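PDB 2R8Q: class I phosphodiesterase PDEB1 from Leishmania major, which belongs to the class I phosphodiesterases and has an all-helical catalytic domain that holds zinc, magnesium and 3-isobutyl-1-methylxanthine in this structure. Local coordinates for residues T227-S232 and R242-E247; A217-A222 and G315-D320; E129-L134 and A189-G194; E182-P187 and Y202-L207. All blocks are in the same frame, centred on the assembly; numbering follows the deposited sequence.

Interactions 1, 3 and 4 are buried, whereas interaction 2 is only partly so. Interactions 1 and 2 share helix 219-232, whose later turns meet helix 239-254 through aliphatic groups alone and whose first turn meets helix 302-324 through an aromatic pair. Interactions 3 and 4 lie side by side, their centres about 8 Å apart. Val191 packs on Leu184 there, and Tyr202 and Glu129 are probably hydrogen-bonded. Interaction 4 sets a leucine against a tyrosine ring and a second leucine; interaction 3 is the one whose two segments are joined by a hydrogen bond, consistent with its joining a helix to a loop. A salt bridge between Arg242 and Glu129 ties interaction 1 to interaction 3.

Interaction 1 (T227-S232 and R242-E247); sequences TELATS and RRLVME
Leu229 and Leu244 carry this contact, meeting tip to tip between two helices that run in roughly opposite directions, well inclined to each other. The CD2 methyl groups of Leu229 and Leu244 stand 3.9 Å apart, and Leu244 CD2 is equally close to Leu229 CB, so one branch of Leu244 rests against both the root and the end of its partner. In Leu229 the first torsion sets CG anti to the backbone N (chi1 168°), carrying CD2 across the gap. Val245 joins from the next position on helix 239-254, its CG2 lying 4.3 Å from the same Leu229 CD2. That methyl therefore meets both residues by apolar packing, with Val245 the looser of the two.

The hydroxyls of Thr231 and Ser232 are turned to their own helix. Thr231 OG1 and Ser232 OG each bond back to the carbonyl four residues earlier, that of Thr227 and of Glu228, and each of these oxygens also accepts the backbone N-H of the same residue. Phe234, in the connection, packs on Val245, while Arg225, about one turn before Leu229, packs on Leu244. These are two consecutive helices joined by a short connection and packed through aliphatic side chains, as in an alpha-alpha hairpin of an all-helical domain.

Interaction 2 (A217-A222 and G315-D320); sequences AKHADA and GKFFRD
His219 and Phe317 mark the closest approach of the two backbones, with their CA atoms 9.3 Å apart, and the two segments run in broadly the same direction. Residues 315-320 lie wholly within helix 302-324. In 217-222 a short 3-10 segment gives way to helix 219-232, with Lys218 at the N-cap position; the first turn is closed by Ala222 N bonding to Lys218 O at 2.9 Å. The ring of His219, at the start of its helix, comes near Phe317 in the later half of helix 302-324.

Two rings bridge this separation. Both have CG anti to the backbone N (chi1 -174° in His219, -175° in Phe317), which extends each ring into the space between the helices. The imidazole leads with CE1, which lies 3.4 Å from Phe317 CD1 and 3.8 Å from Phe317 CG. The ring planes are inclined at 57° and the centroids are 5.1 Å apart, an oblique aromatic contact. His219 NE2 lies farther off, 4.0 Å from Phe317 CD1.

The His219 side chain is about 9 Å from the bound 3-isobutyl-1-methylxanthine, near the ligand but not part of its pocket. Lys251 of helix 239-254 ties the two rings together: its NZ is hydrogen-bonded to His219 ND1, which helps fix the turn of the imidazole, and it makes a cation-pi contact with Phe317. Phe317 also packs on Thr248 and Ala252 of helix 239-254 and on Leu223 of helix 219-232, so its ring is wedged where helices 219-232, 239-254 and 302-324 come together.

Interaction 3 (E129-L134 and A189-G194); sequences ECYVLL and ADVFEG
Tyr131 reaches from helix 127-139 to the backbone of Val191, and the polar part of the contact is a single hydrogen bond: Tyr131 OH donates to Val191 O at 2.7 Å. The hydroxyl approaches at a C=O...O angle of 133° and only 16° from the carbonyl plane, while the oxygen lies at the ring's edge, in the plane of the phenol. With CG anti to the backbone N (chi1 177°), the ring extends straight off its helix and delivers the hydroxyl to the loop.

Apolar packing accompanies this bond. Val191 CB comes within 3.4 Å of Tyr131 OH, so the hydroxyl touches the same residue through side chain and main chain. Phe192 fills in next to it, its CD2 4.4 Å from Tyr131 CE2 and its CE2 4.3 Å from Val132 CG2, which brings both neighbouring helix residues against one ring. Phe76 meets the Tyr131 ring from outside the two segments.

Within the loop, a type I beta turn runs from Asp190 to Glu193, closed by Glu193 N bonding to Asp190 O. Asp190 OD1 also accepts from Phe192 N at 3.0 Å, an Asx turn, with the N-H coming from above the carboxylate plane.

The Val191 carbonyl, in a loop without regular helix bonding, accepts from a tyrosine of helix 127-139, which ties the loop to the helix by one polar bond amid apolar packing.

Interaction 4 (E182-P187 and Y202-L207); sequences EILSDP and YAYRAL
Leu184 slides past the outer end of Tyr204 in the all-helical phosphodiesterase fold, where the C-terminal part of helix 171-184 packs against helix 197-212, running broadly antiparallel to it. The two side chains point in opposite directions, so each tip lies alongside the other's shaft. Leu184 CB is 3.2 Å from Tyr204 OH, a close contact, and Leu184 CD1 rests 3.7 Å from Tyr204 CE2, approaching the ring obliquely. One turn on, Leu207 completes the apolar patch with its CD1 4.2 Å from Leu184 CD1. A single branch of Leu184 thus bears on both partners. Its chi1 of -65° puts CG anti to the carbonyl carbon, which directs that branch toward helix 197-212.

The next shell surrounds them with further contacts. Phe192 meets the Tyr204 ring edge-to-face, and Pro158 of the second subunit also packs on Tyr204, so this tyrosine lies where the helix pair meets the dimer partner. Leu184 is backed by Phe86 of helix 80-92 and by Val191 of the following loop. Leu207 leans on Thr136 of helix 127-139; its side chain is about 12 Å from the bound magnesium ion, so the contact is structural packing at some distance from the metals.

Next to Leu184, the Ser185 hydroxyl folds back on the main chain: Ser185 OG donates to Glu182 O at 2.6 Å, tilted 22° from the carbonyl plane, and Ser185 N donates to that same oxygen at 3.2 Å.

Interaction 1 (T227-S232 and R242-E247)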
# COMPACT_ATOMS: atom_id res chain seq x y z
N THR A 227 16.03 -4.64 25.37
CA THR A 227 16.70 -4.61 26.66
C THR A 227 15.79 -5.17 27.76
O THR A 227 16.25 -5.90 28.64
CB THR A 227 17.13 -3.18 27.03
OG1 THR A 227 17.92 -2.64 25.96
CG2 THR A 227 17.95 -3.18 28.31
N GLU A 228 14.51 -4.81 27.72
CA GLU A 228 13.56 -5.30 28.72
C GLU A 228 13.47 -6.82 28.58
O GLU A 228 13.31 -7.53 29.58
CB GLU A 228 12.19 -4.66 28.51
CG GLU A 228 11.11 -5.10 29.51
CD GLU A 228 11.54 -4.93 30.96
OE1 GLU A 228 12.19 -3.91 31.27
OE2 GLU A 228 11.21 -5.80 31.79
N LEU A 229 13.56 -7.32 27.35
CA LEU A 229 13.52 -8.75 27.11
C LEU A 229 14.68 -9.41 27.85
O LEU A 229 14.52 -10.45 28.49
CB LEU A 229 13.64 -9.03 25.60
CG LEU A 229 13.88 -10.49 25.18
CD1 LEU A 229 12.71 -11.34 25.61
CD2 LEU A 229 14.07 -10.56 23.68
N ALA A 230 15.84 -8.78 27.77
CA ALA A 230 17.04 -9.29 28.43
C ALA A 230 16.96 -9.09 29.94
O ALA A 230 17.50 -9.88 30.72
CB ALA A 230 18.28 -8.60 27.88
N THR A 231 16.28 -8.02 30.36
CA THR A 231 16.12 -7.70 31.77
C THR A 231 15.21 -8.70 32.48
O THR A 231 15.46 -9.08 33.63
CB THR A 231 15.53 -6.29 31.96
OG1 THR A 231 16.47 -5.31 31.50
CG2 THR A 231 15.21 -6.02 33.43
N SER A 232 14.14 -9.12 31.80
CA SER A 232 13.19 -10.06 32.37
C SER A 232 13.59 -11.52 32.14
O SER A 232 13.17 -12.40 32.88
CB SER A 232 11.79 -9.80 31.81
OG SER A 232 11.79 -9.85 30.39
N ARG A 242 10.72 -14.63 20.78
CA ARG A 242 11.40 -15.00 19.56
C ARG A 242 11.10 -14.00 18.45
O ARG A 242 11.96 -13.74 17.59
CB ARG A 242 10.99 -16.42 19.13
CG ARG A 242 11.29 -17.48 20.20
CD ARG A 242 11.33 -18.88 19.60
NE ARG A 242 10.16 -19.12 18.76
CZ ARG A 242 8.94 -19.37 19.22
NH1 ARG A 242 8.70 -19.42 20.53
NH2 ARG A 242 7.94 -19.54 18.37
N ARG A 243 9.91 -13.41 18.46
CA ARG A 243 9.57 -12.42 17.44
C ARG A 243 10.46 -11.19 17.61
O ARG A 243 10.97 -10.65 16.62
CB ARG A 243 8.10 -12.00 17.54
CG ARG A 243 7.67 -11.03 16.43
CD ARG A 243 7.96 -11.63 15.05
NE ARG A 243 7.53 -13.02 14.97
CZ ARG A 243 6.28 -13.41 14.71
NH1 ARG A 243 5.33 -12.51 14.49
NH2 ARG A 243 5.99 -14.70 14.69
N LEU A 244 10.65 -10.75 18.85
CA LEU A 244 11.49 -9.60 19.11
C LEU A 244 12.94 -9.92 18.72
O LEU A 244 13.68 -9.04 18.26
CB LEU A 244 11.41 -9.20 20.59
CG LEU A 244 12.24 -7.98 21.03
CD1 LEU A 244 12.00 -6.80 20.09
CD2 LEU A 244 11.85 -7.62 22.45
N VAL A 245 13.34 -11.17 18.88
CA VAL A 245 14.69 -11.57 18.48
C VAL A 245 14.82 -11.45 16.96
O VAL A 245 15.84 -10.97 16.47
CB VAL A 245 15.00 -13.03 18.91
CG1 VAL A 245 16.23 -13.55 18.16
CG2 VAL A 245 15.26 -13.08 20.41
N MET A 246 13.79 -11.86 16.23
CA MET A 246 13.80 -11.77 14.78
C MET A 246 13.92 -10.31 14.34
O MET A 246 14.70 -9.98 13.45
CB MET A 246 12.52 -12.36 14.18
CG MET A 246 12.38 -13.87 14.32
SD MET A 246 10.78 -14.44 13.69
CE MET A 246 11.06 -14.33 11.93
N GLU A 247 13.12 -9.45 14.96
CA GLU A 247 13.13 -8.03 14.62
C GLU A 247 14.48 -7.40 14.92
O GLU A 247 14.97 -6.57 14.16
CB GLU A 247 12.03 -7.29 15.38
CG GLU A 247 10.63 -7.80 15.06
CD GLU A 247 9.58 -7.24 16.00
OE1 GLU A 247 9.95 -6.79 17.11
OE2 GLU A 247 8.38 -7.26 15.65

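Interaction 2 (A217-A222 and G315-D320)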
# COMPACT_ATOMS: atom_id res chain seq x y z
N ALA A 217 13.27 5.22 12.74
CA ALA A 217 12.62 6.19 13.62
C ALA A 217 12.19 5.48 14.90
O ALA A 217 12.00 6.12 15.94
CB ALA A 217 11.40 6.79 12.92
N LYS A 218 12.05 4.16 14.82
CA LYS A 218 11.63 3.36 15.96
C LYS A 218 12.82 2.71 16.65
O LYS A 218 12.65 1.86 17.53
CB LYS A 218 10.68 2.25 15.49
CG LYS A 218 9.44 2.75 14.77
CD LYS A 218 8.65 1.59 14.15
CE LYS A 218 8.15 0.62 15.21
NZ LYS A 218 7.35 -0.49 14.62
N HIS A 219 14.03 3.11 16.27
CA HIS A 219 15.24 2.52 16.84
C HIS A 219 15.34 2.51 18.36
O HIS A 219 15.55 1.46 18.96
CB HIS A 219 16.47 3.21 16.26
CG HIS A 219 17.76 2.57 16.68
ND1 HIS A 219 18.17 1.34 16.21
CD2 HIS A 219 18.69 2.95 17.59
CE1 HIS A 219 19.30 1.00 16.80
NE2 HIS A 219 19.63 1.96 17.65
N ALA A 220 15.21 3.68 18.98
CA ALA A 220 15.30 3.77 20.44
C ALA A 220 14.31 2.85 21.13
O ALA A 220 14.67 2.13 22.07
CB ALA A 220 15.08 5.22 20.88
N ASP A 221 13.07 2.86 20.66
CA ASP A 221 12.04 2.01 21.26
C ASP A 221 12.36 0.54 21.05
O ASP A 221 12.17 -0.28 21.96
CB ASP A 221 10.67 2.34 20.65
CG ASP A 221 9.54 1.63 21.35
OD1 ASP A 221 9.36 1.86 22.57
OD2 ASP A 221 8.83 0.84 20.70
N ALA A 222 12.84 0.20 19.86
CA ALA A 222 13.19 -1.17 19.53
C ALA A 222 14.27 -1.69 20.47
O ALA A 222 14.21 -2.83 20.94
CB ALA A 222 13.67 -1.25 18.08
N GLY A 315 27.26 1.44 16.94
CA GLY A 315 28.18 0.96 17.95
C GLY A 315 27.50 0.47 19.21
O GLY A 315 27.69 -0.68 19.62
N LYS A 316 26.71 1.34 19.83
CA LYS A 316 26.01 0.97 21.05
C LYS A 316 25.02 -0.16 20.79
O LYS A 316 24.86 -1.06 21.61
CB LYS A 316 25.25 2.17 21.63
CG LYS A 316 24.42 1.81 22.86
CD LYS A 316 23.61 2.99 23.38
CE LYS A 316 22.75 2.57 24.56
NZ LYS A 316 21.92 3.69 25.08
N PHE A 317 24.36 -0.12 19.63
CA PHE A 317 23.38 -1.15 19.30
C PHE A 317 24.00 -2.54 19.32
O PHE A 317 23.47 -3.44 19.96
CB PHE A 317 22.76 -0.89 17.92
CG PHE A 317 21.65 -1.84 17.57
CD1 PHE A 317 20.47 -1.86 18.31
CD2 PHE A 317 21.79 -2.73 16.51
CE1 PHE A 317 19.44 -2.75 18.00
CE2 PHE A 317 20.76 -3.63 16.19
CZ PHE A 317 19.59 -3.63 16.94
N PHE A 318 25.11 -2.73 18.62
CA PHE A 318 25.74 -4.04 18.61
C PHE A 318 26.30 -4.43 19.98
O PHE A 318 26.17 -5.58 20.40
CB PHE A 318 26.85 -4.12 17.55
CG PHE A 318 26.33 -4.46 16.17
CD1 PHE A 318 25.96 -3.46 15.28
CD2 PHE A 318 26.16 -5.79 15.79
CE1 PHE A 318 25.43 -3.78 14.03
CE2 PHE A 318 25.63 -6.12 14.55
CZ PHE A 318 25.26 -5.11 13.66
N ARG A 319 26.93 -3.48 20.67
CA ARG A 319 27.47 -3.77 21.98
C ARG A 319 26.36 -4.23 22.92
O ARG A 319 26.52 -5.19 23.67
CB ARG A 319 28.16 -2.52 22.54
CG ARG A 319 29.37 -2.10 21.73
CD ARG A 319 29.69 -0.62 21.89
NE ARG A 319 30.72 -0.19 20.95
CZ ARG A 319 30.96 1.08 20.64
NH1 ARG A 319 30.24 2.05 21.19
NH2 ARG A 319 31.92 1.38 19.77
N ASP A 320 25.21 -3.57 22.83
CA ASP A 320 24.07 -3.90 23.67
C ASP A 320 23.42 -5.24 23.35
O ASP A 320 23.19 -6.05 24.25
CB ASP A 320 23.01 -2.80 23.57
CG ASP A 320 23.31 -1.63 24.49
OD1 ASP A 320 24.50 -1.38 24.78
OD2 ASP A 320 22.35 -0.96 24.92

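Interaction 3 (E129-L134 and A189-G194)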
# COMPACT_ATOMS: atom_id res chain seq x y z
N GLU A 129 11.17 -19.88 11.72
CA GLU A 129 11.49 -18.47 11.93
C GLU A 129 12.81 -18.09 11.25
O GLU A 129 12.96 -16.98 10.74
CB GLU A 129 11.51 -18.16 13.43
CG GLU A 129 10.12 -18.33 14.03
CD GLU A 129 10.08 -18.30 15.54
OE1 GLU A 129 11.08 -18.67 16.19
OE2 GLU A 129 9.01 -17.94 16.07
N CYS A 130 13.76 -19.02 11.23
CA CYS A 130 15.04 -18.76 10.56
C CYS A 130 14.79 -18.59 9.07
O CYS A 130 15.33 -17.69 8.43
CB CYS A 130 16.02 -19.90 10.80
SG CYS A 130 16.68 -19.97 12.48
N TYR A 131 13.95 -19.47 8.52
CA TYR A 131 13.60 -19.45 7.10
C TYR A 131 12.91 -18.13 6.75
O TYR A 131 13.30 -17.45 5.80
CB TYR A 131 12.69 -20.63 6.78
CG TYR A 131 12.19 -20.69 5.35
CD1 TYR A 131 13.08 -20.63 4.28
CD2 TYR A 131 10.84 -20.83 5.07
CE1 TYR A 131 12.63 -20.69 2.96
CE2 TYR A 131 10.37 -20.90 3.76
CZ TYR A 131 11.28 -20.83 2.71
OH TYR A 131 10.83 -20.87 1.41
N VAL A 132 11.88 -17.78 7.52
CA VAL A 132 11.16 -16.54 7.27
C VAL A 132 12.07 -15.32 7.39
O VAL A 132 11.96 -14.38 6.60
CB VAL A 132 9.97 -16.41 8.24
CG1 VAL A 132 9.29 -15.05 8.07
CG2 VAL A 132 8.97 -17.54 7.99
N LEU A 133 12.98 -15.33 8.36
CA LEU A 133 13.88 -14.20 8.53
C LEU A 133 14.75 -14.00 7.28
O LEU A 133 14.93 -12.87 6.81
CB LEU A 133 14.77 -14.42 9.76
CG LEU A 133 15.79 -13.32 10.08
CD1 LEU A 133 15.07 -11.99 10.30
CD2 LEU A 133 16.56 -13.71 11.33
N LEU A 134 15.29 -15.09 6.74
CA LEU A 134 16.14 -15.01 5.56
C LEU A 134 15.37 -14.54 4.33
O LEU A 134 15.88 -13.76 3.53
CB LEU A 134 16.81 -16.36 5.31
CG LEU A 134 17.81 -16.74 6.41
CD1 LEU A 134 18.26 -18.19 6.23
CD2 LEU A 134 19.01 -15.80 6.34
N ALA A 189 6.02 -17.89 -7.40
CA ALA A 189 7.06 -17.31 -6.56
C ALA A 189 6.73 -17.36 -5.08
O ALA A 189 7.41 -16.76 -4.26
CB ALA A 189 7.31 -15.86 -6.99
N ASP A 190 5.68 -18.10 -4.73
CA ASP A 190 5.26 -18.20 -3.34
C ASP A 190 6.13 -19.16 -2.52
O ASP A 190 5.88 -20.36 -2.49
CB ASP A 190 3.78 -18.61 -3.28
CG ASP A 190 3.28 -18.78 -1.86
OD1 ASP A 190 3.91 -18.24 -0.93
OD2 ASP A 190 2.23 -19.45 -1.68
N VAL A 191 7.15 -18.61 -1.86
CA VAL A 191 8.06 -19.43 -1.07
C VAL A 191 7.45 -19.95 0.23
O VAL A 191 8.13 -20.62 1.01
CB VAL A 191 9.38 -18.67 -0.76
CG1 VAL A 191 10.12 -18.38 -2.06
CG2 VAL A 191 9.08 -17.37 -0.01
N PHE A 192 6.18 -19.65 0.45
CA PHE A 192 5.45 -20.13 1.63
C PHE A 192 4.45 -21.19 1.14
O PHE A 192 3.58 -21.63 1.90
CB PHE A 192 4.68 -18.99 2.30
CG PHE A 192 5.55 -17.94 2.95
CD1 PHE A 192 5.04 -16.68 3.23
CD2 PHE A 192 6.87 -18.22 3.30
CE1 PHE A 192 5.82 -15.71 3.86
CE2 PHE A 192 7.67 -17.25 3.92
CZ PHE A 192 7.14 -16.00 4.20
N GLU A 193 4.60 -21.60 -0.12
CA GLU A 193 3.70 -22.57 -0.74
C GLU A 193 3.58 -23.91 -0.01
O GLU A 193 2.54 -24.56 -0.10
CB GLU A 193 4.13 -22.83 -2.19
CG GLU A 193 5.40 -23.67 -2.34
CD GLU A 193 5.81 -23.86 -3.79
OE1 GLU A 193 4.94 -23.77 -4.67
OE2 GLU A 193 7.02 -24.10 -4.04
N GLY A 194 4.62 -24.31 0.71
CA GLY A 194 4.59 -25.58 1.41
C GLY A 194 4.11 -25.51 2.85
O GLY A 194 4.02 -26.54 3.53

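Interaction 4 (E182-P187 and Y202-L207)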
# COMPACT_ATOMS: atom_id res chain seq x y z
N GLU A 182 2.44 -8.71 -2.74
CA GLU A 182 2.17 -8.82 -4.17
C GLU A 182 2.98 -9.96 -4.80
O GLU A 182 2.45 -10.80 -5.52
CB GLU A 182 2.51 -7.50 -4.86
CG GLU A 182 2.42 -7.53 -6.37
CD GLU A 182 2.88 -6.23 -7.00
OE1 GLU A 182 2.27 -5.18 -6.71
OE2 GLU A 182 3.86 -6.26 -7.78
N ILE A 183 4.28 -9.97 -4.53
CA ILE A 183 5.16 -11.00 -5.06
C ILE A 183 4.73 -12.40 -4.63
O ILE A 183 4.63 -13.32 -5.45
CB ILE A 183 6.62 -10.78 -4.60
CG1 ILE A 183 7.18 -9.51 -5.26
CG2 ILE A 183 7.47 -11.99 -4.95
CD1 ILE A 183 8.55 -9.10 -4.73
N LEU A 184 4.46 -12.56 -3.34
CA LEU A 184 4.06 -13.85 -2.78
C LEU A 184 2.68 -14.33 -3.21
O LEU A 184 2.35 -15.50 -3.03
CB LEU A 184 4.14 -13.80 -1.25
CG LEU A 184 5.56 -13.62 -0.72
CD1 LEU A 184 5.52 -13.29 0.77
CD2 LEU A 184 6.36 -14.90 -0.98
N SER A 185 1.87 -13.44 -3.77
CA SER A 185 0.53 -13.81 -4.22
C SER A 185 0.59 -14.64 -5.49
O SER A 185 -0.40 -15.25 -5.90
CB SER A 185 -0.33 -12.57 -4.46
OG SER A 185 0.09 -11.85 -5.60
N ASP A 186 1.77 -14.66 -6.11
CA ASP A 186 2.01 -15.41 -7.34
C ASP A 186 2.43 -16.84 -6.97
O ASP A 186 3.47 -17.05 -6.35
CB ASP A 186 3.13 -14.73 -8.14
CG ASP A 186 3.54 -15.51 -9.37
OD1 ASP A 186 4.56 -15.14 -9.99
OD2 ASP A 186 2.85 -16.49 -9.74
N PRO A 187 1.63 -17.84 -7.35
CA PRO A 187 1.95 -19.23 -7.04
C PRO A 187 3.36 -19.63 -7.49
O PRO A 187 4.01 -20.46 -6.85
CB PRO A 187 0.87 -20.01 -7.78
CG PRO A 187 -0.29 -19.07 -7.79
CD PRO A 187 0.37 -17.75 -8.12
N TYR A 202 1.25 -17.24 10.23
CA TYR A 202 2.32 -16.97 11.18
C TYR A 202 3.50 -16.35 10.45
O TYR A 202 4.09 -15.36 10.91
CB TYR A 202 2.76 -18.28 11.85
CG TYR A 202 3.73 -18.09 12.99
CD1 TYR A 202 3.28 -17.80 14.28
CD2 TYR A 202 5.11 -18.22 12.78
CE1 TYR A 202 4.18 -17.63 15.33
CE2 TYR A 202 6.01 -18.06 13.83
CZ TYR A 202 5.54 -17.76 15.10
OH TYR A 202 6.43 -17.60 16.14
N ALA A 203 3.84 -16.93 9.31
CA ALA A 203 4.96 -16.45 8.49
C ALA A 203 4.75 -15.02 8.01
O ALA A 203 5.67 -14.21 8.06
CB ALA A 203 5.17 -17.38 7.30
N TYR A 204 3.55 -14.71 7.53
CA TYR A 204 3.28 -13.36 7.05
C TYR A 204 3.38 -12.33 8.17
O TYR A 204 3.93 -11.24 7.97
CB TYR A 204 1.89 -13.26 6.41
CG TYR A 204 1.88 -13.59 4.93
CD1 TYR A 204 1.44 -14.83 4.47
CD2 TYR A 204 2.30 -12.65 3.99
CE1 TYR A 204 1.42 -15.13 3.11
CE2 TYR A 204 2.29 -12.94 2.62
CZ TYR A 204 1.85 -14.18 2.19
OH TYR A 204 1.80 -14.47 0.85
N ARG A 205 2.87 -12.66 9.35
CA ARG A 205 2.95 -11.71 10.45
C ARG A 205 4.40 -11.49 10.85
O ARG A 205 4.80 -10.37 11.17
CB ARG A 205 2.13 -12.19 11.65
CG ARG A 205 2.10 -11.18 12.79
CD ARG A 205 1.77 -9.79 12.27
NE ARG A 205 1.84 -8.76 13.31
CZ ARG A 205 0.84 -8.44 14.12
NH1 ARG A 205 -0.33 -9.07 14.02
NH2 ARG A 205 1.00 -7.50 15.03
N ALA A 206 5.21 -12.54 10.83
CA ALA A 206 6.61 -12.42 11.19
C ALA A 206 7.36 -11.57 10.17
O ALA A 206 8.15 -10.69 10.53
CB ALA A 206 7.25 -13.80 11.30
N LEU A 207 7.11 -11.82 8.88
CA LEU A 207 7.76 -11.07 7.82
C LEU A 207 7.41 -9.59 7.95
O LEU A 207 8.29 -8.73 7.91
CB LEU A 207 7.34 -11.62 6.46
CG LEU A 207 7.86 -10.94 5.19
CD1 LEU A 207 7.86 -11.93 4.03
CD2 LEU A 207 6.99 -9.72 4.86